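Local coordinates for flavoredoxin (Methanosarcina acetivorans, PDB 3BNK), which binds flavin mononucleotide and, as a flavoprotein of the flavin reductase-like family, probably takes part in electron transport, at residues T19-N24 and G65-N70; N24-A29 and S54-E59; M32-V37 and V49-S54. All blocks are in the same frame, centred on the assembly; numbering follows the deposited sequence.

Overall arrangement
The three contacts lie in one split barrel, built on one antiparallel sheet. Interaction 1 pairs strands 16-25 and 66-71; interaction 2 sets the turn after strand 16-25 against the start of helix 57-64; interaction 3 joins strands 28-41 and 46-52 around the flavin. Interactions 1 and 2 share N24, lie about 10 Å apart between centres and meet at L21 CD1 and T57 CG2 (3.3 Å). Strand 28-41, beside 16-25, links interactions 1 and 3 through L21 N and M32 O, 2.8 Å apart. Interactions 2 and 3, about 12 Å apart between centres, share S54 and divide the cofactor: the first takes the phosphate, the second the isoalloxazine. Interaction 1 stands back, the T19 side chain about 7 Å from FMN.

Interaction 1 (T19-N24 and G65-N70); sequences TLLGAN and GSFSVN
L20 and N70 pair as antiparallel strand neighbours in the FMN-binding split barrel, L20 N donating to N70 O at 2.7 Å and N70 N to L20 O at 2.9 Å. G22 and S68 form the next hydrogen-bonded pair, with L21 and V69 as the non-hydrogen-bonded pair between. Past the last pair a water bridges N24 N to S66 O.

T19 OG1 donates to N70 O from above the carbonyl plane (2.7 Å), so this oxygen has two donors. N70 ND2 reaches L20 O at 3.0 Å, from above the plane of the L20 carbonyl, and donates to S68 OG; N116 and I110 serve N70 OD1, while S68 OG is bonded to P108 O. The amide is thus held at both ends. Glycine suits position 22, where a CB would clash with S68 OG on the same face.

The opposite face is apolar, where L21, V69 and F67 suit their buried place. With CG anti to the backbone N (chi1 -179°), L21 sets CD2 3.4 Å from F67 CD1, obliquely to the ring.

There T57 and I61 of helix 57-64 touch L21, V49 of strand 46-52 packs on L21, F67 and V69, and strand 28-41 continues the sheet beside 16-25.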
loop_
_atom_site.group_PDB
_atom_site.type_symbol
_atom_site.label_atom_id
_atom_site.label_comp_id
_atom_site.label_asym_id
_atom_site.label_seq_id
_atom_site.Cartn_x
_atom_site.Cartn_y
_atom_site.Cartn_z
ATOM N N THR B 19 -7.258 -6.923 1.303
ATOM C CA THR B 19 -6.656 -8.215 1.425
ATOM C C THR B 19 -7.215 -8.929 2.649
ATOM O O THR B 19 -7.793 -8.308 3.536
ATOM C CB THR B 19 -5.080 -8.134 1.453
ATOM O OG1 THR B 19 -4.549 -9.409 1.142
ATOM C CG2 THR B 19 -4.559 -7.799 2.790
ATOM N N LEU B 20 -7.053 -10.242 2.671
ATOM C CA LEU B 20 -7.355 -11.014 3.850
ATOM C C LEU B 20 -6.037 -11.549 4.423
ATOM O O LEU B 20 -5.240 -12.185 3.729
ATOM C CB LEU B 20 -8.343 -12.130 3.506
ATOM C CG LEU B 20 -9.839 -12.023 3.843
ATOM C CD1 LEU B 20 -10.266 -10.737 4.554
ATOM C CD2 LEU B 20 -10.740 -12.357 2.627
ATOM N N LEU B 21 -5.800 -11.245 5.692
ATOM C CA LEU B 21 -4.581 -11.661 6.346
ATOM C C LEU B 21 -4.858 -12.941 7.133
ATOM O O LEU B 21 -5.719 -12.954 8.023
ATOM C CB LEU B 21 -4.074 -10.546 7.274
ATOM C CG LEU B 21 -2.776 -10.729 8.078
ATOM C CD1 LEU B 21 -2.863 -11.881 9.026
ATOM C CD2 LEU B 21 -1.558 -10.925 7.181
ATOM N N GLY B 22 -4.127 -14.001 6.798
ATOM C CA GLY B 22 -4.309 -15.303 7.433
ATOM C C GLY B 22 -3.198 -15.631 8.424
ATOM O O GLY B 22 -2.021 -15.407 8.152
ATOM N N ALA B 23 -3.588 -16.144 9.585
ATOM C CA ALA B 23 -2.637 -16.655 10.554
ATOM C C ALA B 23 -3.253 -17.772 11.383
ATOM O O ALA B 23 -4.469 -17.790 11.639
ATOM C CB ALA B 23 -2.116 -15.531 11.447
ATOM N N ASN B 24 -2.421 -18.738 11.753
ATOM C CA ASN B 24 -2.805 -19.696 12.774
ATOM C C ASN B 24 -2.656 -19.038 14.128
ATOM O O ASN B 24 -1.639 -18.397 14.399
ATOM C CB ASN B 24 -1.951 -20.965 12.717
ATOM C CG ASN B 24 -2.486 -21.990 11.726
ATOM O OD1 ASN B 24 -3.366 -21.698 10.908
ATOM N ND2 ASN B 24 -1.959 -23.199 11.804
ATOM N N GLY B 65 5.423 -17.110 13.370
ATOM C CA GLY B 65 6.404 -16.429 12.541
ATOM C C GLY B 65 6.060 -16.574 11.075
ATOM O O GLY B 65 6.955 -16.699 10.235
ATOM N N SER B 66 4.756 -16.559 10.778
ATOM C CA SER B 66 4.273 -16.705 9.414
ATOM C C SER B 66 2.879 -16.112 9.256
ATOM O O SER B 66 2.139 -15.993 10.226
ATOM C CB SER B 66 4.275 -18.171 8.974
ATOM O OG SER B 66 3.177 -18.877 9.515
ATOM N N PHE B 67 2.535 -15.762 8.015
ATOM C CA PHE B 67 1.222 -15.254 7.681
ATOM C C PHE B 67 1.005 -15.307 6.164
ATOM O O PHE B 67 1.941 -15.525 5.389
ATOM C CB PHE B 67 1.017 -13.828 8.229
ATOM C CG PHE B 67 1.931 -12.786 7.617
ATOM C CD1 PHE B 67 1.538 -12.072 6.479
ATOM C CD2 PHE B 67 3.178 -12.501 8.188
ATOM C CE1 PHE B 67 2.370 -11.094 5.925
ATOM C CE2 PHE B 67 4.026 -11.531 7.637
ATOM C CZ PHE B 67 3.624 -10.825 6.507
ATOM N N SER B 68 -0.247 -15.128 5.757
ATOM C CA SER B 68 -0.563 -15.019 4.343
ATOM C C SER B 68 -1.290 -13.724 4.033
ATOM O O SER B 68 -1.961 -13.145 4.888
ATOM C CB SER B 68 -1.390 -16.220 3.863
ATOM O OG SER B 68 -2.621 -16.294 4.560
ATOM N N VAL B 69 -1.137 -13.286 2.791
ATOM C CA VAL B 69 -1.840 -12.142 2.254
ATOM C C VAL B 69 -2.649 -12.674 1.075
ATOM O O VAL B 69 -2.079 -13.218 0.129
ATOM C CB VAL B 69 -0.855 -11.039 1.812
ATOM C CG1 VAL B 69 -1.608 -9.823 1.303
ATOM C CG2 VAL B 69 0.051 -10.633 2.962
ATOM N N ASN B 70 -3.970 -12.512 1.163
ATOM C CA ASN B 70 -4.942 -13.171 0.282
ATOM C C ASN B 70 -5.803 -12.119 -0.412
ATOM O O ASN B 70 -6.309 -11.206 0.240
ATOM C CB ASN B 70 -5.858 -14.120 1.083
ATOM C CG ASN B 70 -5.109 -15.264 1.751
ATOM O OD1 ASN B 70 -4.762 -16.261 1.115
ATOM N ND2 ASN B 70 -4.874 -15.131 3.052
HETATM O O HOH W 1 0.380 -18.028 11.048
#

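Interaction 2 (N24-A29 and S54-E59); sequences NVKGKA and SHYTPE. With FMN (flavin mononucleotide), chain D.
The Y56 ring carries V25 on one face: CG1 stands 3.9 Å from the ring centroid, 29° off its normal, a CH-pi contact, and approaches CE2 most closely at 3.5 Å. K26 NZ lies at the edge of the same ring, near its plane and beside the hydroxyl. The H55 ring belongs to the cofactor side, with FMN C5' over one face, toward the rim, and FMN C2 in plane at its edge. H55 NE2 makes a weak hydrogen bond to FMN N1 (3.1 Å).

With CG anti to the backbone N (chi1 -173°), Y56 lays its ring against the branched side chain of V25. The turn from V25 to K28 is type I', closed by V25 N to K28 O and K28 N to V25 O; both K26 and G27 have positive phi, which glycine takes easily at 27. K26 runs out as an extended chain, bringing its NZ within 4.5 Å of E59 OE1, opposite charges too far apart for a salt bridge that probably attract weakly.

The other side of this loop grips the phosphate. Y56 N donates to FMN O1P at 3.1 Å, and T57 N to O2P at 2.9 Å. T57 OG1 also comes very close to O2P, but the 2.5 Å length is doubtful. Backbone N-H groups at the start of a helix suit an anion, since the helix dipole probably favours negative charge there.

V25 and Y56 also touch N30 of strand 28-41, P58 packs on Y131 and F133 of strand 130-142, and E63 of helix 57-64 accepts from K26 N.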
loop_
_atom_site.group_PDB
_atom_site.type_symbol
_atom_site.label_atom_id
_atom_site.label_comp_id
_atom_site.label_asym_id
_atom_site.label_seq_id
_atom_site.Cartn_x
_atom_site.Cartn_y
_atom_site.Cartn_z
ATOM N N ASN B 24 -2.421 -18.738 11.753
ATOM C CA ASN B 24 -2.805 -19.696 12.774
ATOM C C ASN B 24 -2.656 -19.038 14.128
ATOM O O ASN B 24 -1.639 -18.397 14.399
ATOM C CB ASN B 24 -1.951 -20.965 12.717
ATOM C CG ASN B 24 -2.486 -21.990 11.726
ATOM O OD1 ASN B 24 -3.366 -21.698 10.908
ATOM N ND2 ASN B 24 -1.959 -23.199 11.804
ATOM N N VAL B 25 -3.692 -19.169 14.949
ATOM C CA VAL B 25 -3.670 -18.710 16.327
ATOM C C VAL B 25 -4.130 -19.910 17.136
ATOM O O VAL B 25 -5.221 -20.440 16.898
ATOM C CB VAL B 25 -4.587 -17.485 16.579
ATOM C CG1 VAL B 25 -4.179 -16.777 17.881
ATOM C CG2 VAL B 25 -4.542 -16.487 15.411
ATOM N N LYS B 26 -3.273 -20.360 18.054
ATOM C CA LYS B 26 -3.497 -21.583 18.829
ATOM C C LYS B 26 -3.910 -22.762 17.933
ATOM O O LYS B 26 -4.834 -23.519 18.258
ATOM C CB LYS B 26 -4.529 -21.350 19.944
ATOM C CG LYS B 26 -4.054 -20.436 21.062
ATOM C CD LYS B 26 -5.228 -20.012 21.942
ATOM C CE LYS B 26 -4.870 -18.809 22.797
ATOM N NZ LYS B 26 -6.094 -18.046 23.191
ATOM N N GLY B 27 -3.220 -22.895 16.801
ATOM C CA GLY B 27 -3.418 -24.014 15.881
ATOM C C GLY B 27 -4.609 -23.906 14.943
ATOM O O GLY B 27 -4.801 -24.782 14.085
ATOM N N LYS B 28 -5.400 -22.838 15.092
ATOM C CA LYS B 28 -6.624 -22.641 14.299
ATOM C C LYS B 28 -6.499 -21.443 13.365
ATOM O O LYS B 28 -5.964 -20.408 13.742
ATOM C CB LYS B 28 -7.831 -22.470 15.226
ATOM C CG LYS B 28 -9.196 -22.603 14.556
ATOM C CD LYS B 28 -10.295 -23.088 15.538
ATOM C CE LYS B 28 -10.425 -22.213 16.787
ATOM N NZ LYS B 28 -10.651 -20.755 16.511
ATOM N N ALA B 29 -7.004 -21.596 12.146
ATOM C CA ALA B 29 -6.882 -20.556 11.137
ATOM C C ALA B 29 -7.723 -19.328 11.496
ATOM O O ALA B 29 -8.894 -19.432 11.912
ATOM C CB ALA B 29 -7.256 -21.089 9.772
ATOM N N SER B 54 -4.697 -4.343 19.243
ATOM C CA SER B 54 -5.965 -4.786 19.852
ATOM C C SER B 54 -6.520 -6.066 19.241
ATOM O O SER B 54 -7.374 -6.727 19.857
ATOM C CB SER B 54 -7.030 -3.673 19.856
ATOM O OG SER B 54 -7.586 -3.432 18.561
ATOM N N HIS B 55 -6.011 -6.443 18.066
ATOM C CA HIS B 55 -6.533 -7.616 17.342
ATOM C C HIS B 55 -5.999 -8.960 17.838
ATOM O O HIS B 55 -4.974 -9.041 18.539
ATOM C CB HIS B 55 -6.307 -7.498 15.831
ATOM C CG HIS B 55 -6.839 -6.236 15.231
ATOM N ND1 HIS B 55 -7.988 -5.622 15.673
ATOM C CD2 HIS B 55 -6.388 -5.487 14.197
ATOM C CE1 HIS B 55 -8.208 -4.535 14.955
ATOM N NE2 HIS B 55 -7.254 -4.433 14.052
ATOM N N TYR B 56 -6.705 -10.017 17.436
ATOM C CA TYR B 56 -6.385 -11.389 17.814
ATOM C C TYR B 56 -5.259 -11.950 16.947
ATOM O O TYR B 56 -4.471 -12.786 17.394
ATOM C CB TYR B 56 -7.652 -12.242 17.672
ATOM C CG TYR B 56 -7.557 -13.659 18.167
ATOM C CD1 TYR B 56 -7.414 -13.939 19.535
ATOM C CD2 TYR B 56 -7.657 -14.726 17.282
ATOM C CE1 TYR B 56 -7.350 -15.242 19.997
ATOM C CE2 TYR B 56 -7.595 -16.031 17.734
ATOM C CZ TYR B 56 -7.441 -16.285 19.090
ATOM O OH TYR B 56 -7.373 -17.587 19.540
ATOM N N THR B 57 -5.192 -11.461 15.709
ATOM C CA THR B 57 -4.248 -11.948 14.707
ATOM C C THR B 57 -2.747 -11.880 15.121
ATOM O O THR B 57 -2.020 -12.853 14.881
ATOM C CB THR B 57 -4.540 -11.292 13.325
ATOM O OG1 THR B 57 -5.865 -11.659 12.895
ATOM C CG2 THR B 57 -3.523 -11.709 12.258
ATOM N N PRO B 58 -2.285 -10.753 15.747
ATOM C CA PRO B 58 -0.856 -10.638 16.087
ATOM C C PRO B 58 -0.299 -11.756 16.962
ATOM O O PRO B 58 0.848 -12.162 16.734
ATOM C CB PRO B 58 -0.766 -9.300 16.828
ATOM C CG PRO B 58 -1.930 -8.534 16.343
ATOM C CD PRO B 58 -3.021 -9.539 16.148
ATOM N N GLU B 59 -1.081 -12.242 17.936
ATOM C CA GLU B 59 -0.691 -13.410 18.753
ATOM C C GLU B 59 -0.294 -14.588 17.876
ATOM O O GLU B 59 0.668 -15.268 18.166
ATOM C CB GLU B 59 -1.829 -13.895 19.649
ATOM C CG GLU B 59 -2.432 -12.860 20.568
ATOM C CD GLU B 59 -3.510 -13.449 21.451
ATOM O OE1 GLU B 59 -3.503 -14.694 21.675
ATOM O OE2 GLU B 59 -4.351 -12.655 21.933
HETATM N N1 FMN D . -7.052 -3.685 11.054
HETATM C C2 FMN D . -5.681 -3.539 11.120
HETATM O O2 FMN D . -5.124 -3.657 12.206
HETATM N N3 FMN D . -4.947 -3.275 9.976
HETATM C C4 FMN D . -5.606 -3.154 8.764
HETATM O O4 FMN D . -4.953 -2.908 7.757
HETATM C C4A FMN D . -6.998 -3.298 8.697
HETATM N N5 FMN D . -7.669 -3.168 7.489
HETATM C C5A FMN D . -9.040 -3.328 7.418
HETATM C C6 FMN D . -9.674 -3.217 6.175
HETATM C C7 FMN D . -11.066 -3.367 6.084
HETATM C C7M FMN D . -11.699 -3.347 4.725
HETATM C C8 FMN D . -11.815 -3.635 7.239
HETATM C C8M FMN D . -13.270 -4.044 7.147
HETATM C C9 FMN D . -11.166 -3.762 8.475
HETATM C C9A FMN D . -9.782 -3.618 8.577
HETATM N N10 FMN D . -9.118 -3.744 9.803
HETATM C C10 FMN D . -7.731 -3.574 9.858
HETATM C "C1'" FMN D . -9.867 -4.154 11.043
HETATM C "C2'" FMN D . -9.679 -5.623 11.398
HETATM O "O2'" FMN D . -9.758 -6.425 10.234
HETATM C "C3'" FMN D . -10.774 -6.100 12.353
HETATM O "O3'" FMN D . -10.761 -5.409 13.589
HETATM C "C4'" FMN D . -10.720 -7.614 12.554
HETATM O "O4'" FMN D . -11.895 -8.024 13.200
HETATM C "C5'" FMN D . -9.519 -8.115 13.346
HETATM O "O5'" FMN D . -9.665 -9.523 13.348
HETATM P P FMN D . -8.993 -10.470 14.472
HETATM O O1P FMN D . -9.317 -9.919 15.830
HETATM O O2P FMN D . -7.508 -10.425 14.271
HETATM O O3P FMN D . -9.453 -11.896 14.346
#

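Interaction 3 (M32-V37 and V49-S54); sequences MALGWV and VGVNKS. With FMN (flavin mononucleotide), chain D.
W36 and G50 are joined by the one hydrogen bond between residues 32-37 and 49-54, G50 N to W36 O (2.8 Å, nearly straight); beyond it the strands spread apart and the flavin takes up the backbone groups instead. Strands 28-41 and 46-52 form this antiparallel hairpin, part of the split barrel of the flavin reductase-like fold, and the segments 32-34 and 49-52 run at 127° to each other.

The pyrimidine end of the isoalloxazine enters the gap. G35 N and W36 N both donate to FMN O4, each at 3.0 Å. From the other strand, G50 O accepts from FMN N3 and N52 N gives a nearly straight bond to O2 (2.7 Å, 175°). Farther along, the ribityl O2' donates to A33 O. W36, at the centre of an inverse gamma turn, holds its indole with one face toward FMN C4, near the rim, while the ring edge meets G50 CA. Only glycine lets the indole edge lie there, since a CB at G50 would point toward the other strand and run into W36 CE3.

Apolar side chains lie on the flavin face opposite W36. M32 SD sits 3.8 Å from V51 CG1, and the bend at chi3 (-91°) turns CE over that face, 3.5 Å from FMN C2. V37 and V49 point the same way side by side. From strand 16-25, T19 touches L34 and V37, and N41 and I13 of the second subunit pack on W36 and V37.

The tightest carbon pair is L34 CD2 against V49 CG2, 3.4 Å apart.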
loop_
_atom_site.group_PDB
_atom_site.type_symbol
_atom_site.label_atom_id
_atom_site.label_comp_id
_atom_site.label_asym_id
_atom_site.label_seq_id
_atom_site.Cartn_x
_atom_site.Cartn_y
_atom_site.Cartn_z
ATOM N N MET B 32 -8.311 -11.837 9.055
ATOM C CA MET B 32 -8.799 -10.485 9.262
ATOM C C MET B 32 -8.636 -9.672 7.979
ATOM O O MET B 32 -7.706 -9.910 7.206
ATOM C CB MET B 32 -8.069 -9.801 10.426
ATOM C CG MET B 32 -6.562 -9.676 10.252
ATOM S SD MET B 32 -5.831 -8.474 11.368
ATOM C CE MET B 32 -5.878 -6.968 10.406
ATOM N N ALA B 33 -9.536 -8.706 7.771
ATOM C CA ALA B 33 -9.436 -7.780 6.639
ATOM C C ALA B 33 -8.265 -6.818 6.842
ATOM O O ALA B 33 -8.042 -6.319 7.963
ATOM C CB ALA B 33 -10.753 -7.039 6.432
ATOM N N LEU B 34 -7.480 -6.614 5.781
ATOM C CA LEU B 34 -6.219 -5.856 5.874
ATOM C C LEU B 34 -5.999 -4.938 4.672
ATOM O O LEU B 34 -5.982 -5.385 3.540
ATOM C CB LEU B 34 -5.006 -6.802 6.047
ATOM C CG LEU B 34 -3.599 -6.180 5.951
ATOM C CD1 LEU B 34 -3.160 -5.643 7.292
ATOM C CD2 LEU B 34 -2.555 -7.192 5.433
ATOM N N GLY B 35 -5.814 -3.652 4.945
ATOM C CA GLY B 35 -5.559 -2.648 3.909
ATOM C C GLY B 35 -4.153 -2.099 4.032
ATOM O O GLY B 35 -3.613 -1.541 3.073
ATOM N N TRP B 36 -3.551 -2.259 5.216
ATOM C CA TRP B 36 -2.181 -1.793 5.466
ATOM C C TRP B 36 -1.169 -2.869 5.056
ATOM O O TRP B 36 -0.583 -3.543 5.919
ATOM C CB TRP B 36 -1.982 -1.397 6.944
ATOM C CG TRP B 36 -2.853 -0.226 7.431
ATOM C CD1 TRP B 36 -3.950 0.309 6.802
ATOM C CD2 TRP B 36 -2.711 0.495 8.662
ATOM N NE1 TRP B 36 -4.489 1.320 7.553
ATOM C CE2 TRP B 36 -3.757 1.454 8.707
ATOM C CE3 TRP B 36 -1.819 0.413 9.743
ATOM C CZ2 TRP B 36 -3.912 2.349 9.776
ATOM C CZ3 TRP B 36 -1.980 1.297 10.809
ATOM C CH2 TRP B 36 -3.024 2.252 10.817
ATOM N N VAL B 37 -1.000 -3.034 3.742
ATOM C CA VAL B 37 -0.030 -3.971 3.164
ATOM C C VAL B 37 0.762 -3.234 2.118
ATOM O O VAL B 37 0.188 -2.522 1.296
ATOM C CB VAL B 37 -0.621 -5.111 2.296
ATOM C CG1 VAL B 37 0.148 -6.451 2.545
ATOM C CG2 VAL B 37 -2.169 -5.184 2.328
ATOM N N VAL B 49 2.949 -5.760 6.863
ATOM C CA VAL B 49 1.535 -5.805 7.199
ATOM C C VAL B 49 1.298 -5.080 8.534
ATOM O O VAL B 49 1.955 -5.399 9.538
ATOM C CB VAL B 49 1.049 -7.277 7.205
ATOM C CG1 VAL B 49 -0.168 -7.462 8.061
ATOM C CG2 VAL B 49 0.775 -7.762 5.760
ATOM N N GLY B 50 0.400 -4.088 8.514
ATOM C CA GLY B 50 0.060 -3.261 9.670
ATOM C C GLY B 50 -1.160 -3.749 10.440
ATOM O O GLY B 50 -2.270 -3.846 9.895
ATOM N N VAL B 51 -0.943 -4.064 11.716
ATOM C CA VAL B 51 -1.941 -4.773 12.504
ATOM C C VAL B 51 -2.071 -4.168 13.898
ATOM O O VAL B 51 -1.125 -4.175 14.676
ATOM C CB VAL B 51 -1.667 -6.316 12.601
ATOM C CG1 VAL B 51 -2.847 -7.014 13.264
ATOM C CG2 VAL B 51 -1.407 -6.954 11.218
ATOM N N ASN B 52 -3.261 -3.657 14.198
ATOM C CA ASN B 52 -3.531 -3.088 15.511
ATOM C C ASN B 52 -3.256 -4.063 16.651
ATOM O O ASN B 52 -3.600 -5.245 16.583
ATOM C CB ASN B 52 -4.949 -2.517 15.598
ATOM C CG ASN B 52 -5.081 -1.476 16.695
ATOM O OD1 ASN B 52 -5.193 -1.813 17.869
ATOM N ND2 ASN B 52 -5.044 -0.204 16.317
ATOM N N LYS B 53 -2.598 -3.551 17.690
ATOM C CA LYS B 53 -2.274 -4.334 18.874
ATOM C C LYS B 53 -3.524 -4.891 19.567
ATOM O O LYS B 53 -3.415 -5.815 20.366
ATOM C CB LYS B 53 -1.437 -3.499 19.847
ATOM C CG LYS B 53 -0.042 -3.164 19.344
ATOM C CD LYS B 53 0.708 -2.287 20.339
ATOM C CE LYS B 53 2.188 -2.446 20.150
ATOM N NZ LYS B 53 2.962 -1.444 20.916
ATOM N N SER B 54 -4.697 -4.343 19.243
ATOM C CA SER B 54 -5.965 -4.786 19.852
ATOM C C SER B 54 -6.520 -6.066 19.241
ATOM O O SER B 54 -7.374 -6.727 19.857
ATOM C CB SER B 54 -7.030 -3.673 19.856
ATOM O OG SER B 54 -7.586 -3.432 18.561
HETATM N N1 FMN D . -7.052 -3.685 11.054
HETATM C C2 FMN D . -5.681 -3.539 11.120
HETATM O O2 FMN D . -5.124 -3.657 12.206
HETATM N N3 FMN D . -4.947 -3.275 9.976
HETATM C C4 FMN D . -5.606 -3.154 8.764
HETATM O O4 FMN D . -4.953 -2.908 7.757
HETATM C C4A FMN D . -6.998 -3.298 8.697
HETATM N N5 FMN D . -7.669 -3.168 7.489
HETATM C C5A FMN D . -9.040 -3.328 7.418
HETATM C C6 FMN D . -9.674 -3.217 6.175
HETATM C C7 FMN D . -11.066 -3.367 6.084
HETATM C C7M FMN D . -11.699 -3.347 4.725
HETATM C C8 FMN D . -11.815 -3.635 7.239
HETATM C C8M FMN D . -13.270 -4.044 7.147
HETATM C C9 FMN D . -11.166 -3.762 8.475
HETATM C C9A FMN D . -9.782 -3.618 8.577
HETATM N N10 FMN D . -9.118 -3.744 9.803
HETATM C C10 FMN D . -7.731 -3.574 9.858
HETATM C "C1'" FMN D . -9.867 -4.154 11.043
HETATM C "C2'" FMN D . -9.679 -5.623 11.398
HETATM O "O2'" FMN D . -9.758 -6.425 10.234
HETATM C "C3'" FMN D . -10.774 -6.100 12.353
HETATM O "O3'" FMN D . -10.761 -5.409 13.589
HETATM C "C4'" FMN D . -10.720 -7.614 12.554
HETATM O "O4'" FMN D . -11.895 -8.024 13.200
HETATM C "C5'" FMN D . -9.519 -8.115 13.346
HETATM O "O5'" FMN D . -9.665 -9.523 13.348
HETATM P P FMN D . -8.993 -10.470 14.472
HETATM O O1P FMN D . -9.317 -9.919 15.830
HETATM O O2P FMN D . -7.508 -10.425 14.271
HETATM O O3P FMN D . -9.453 -11.896 14.346
#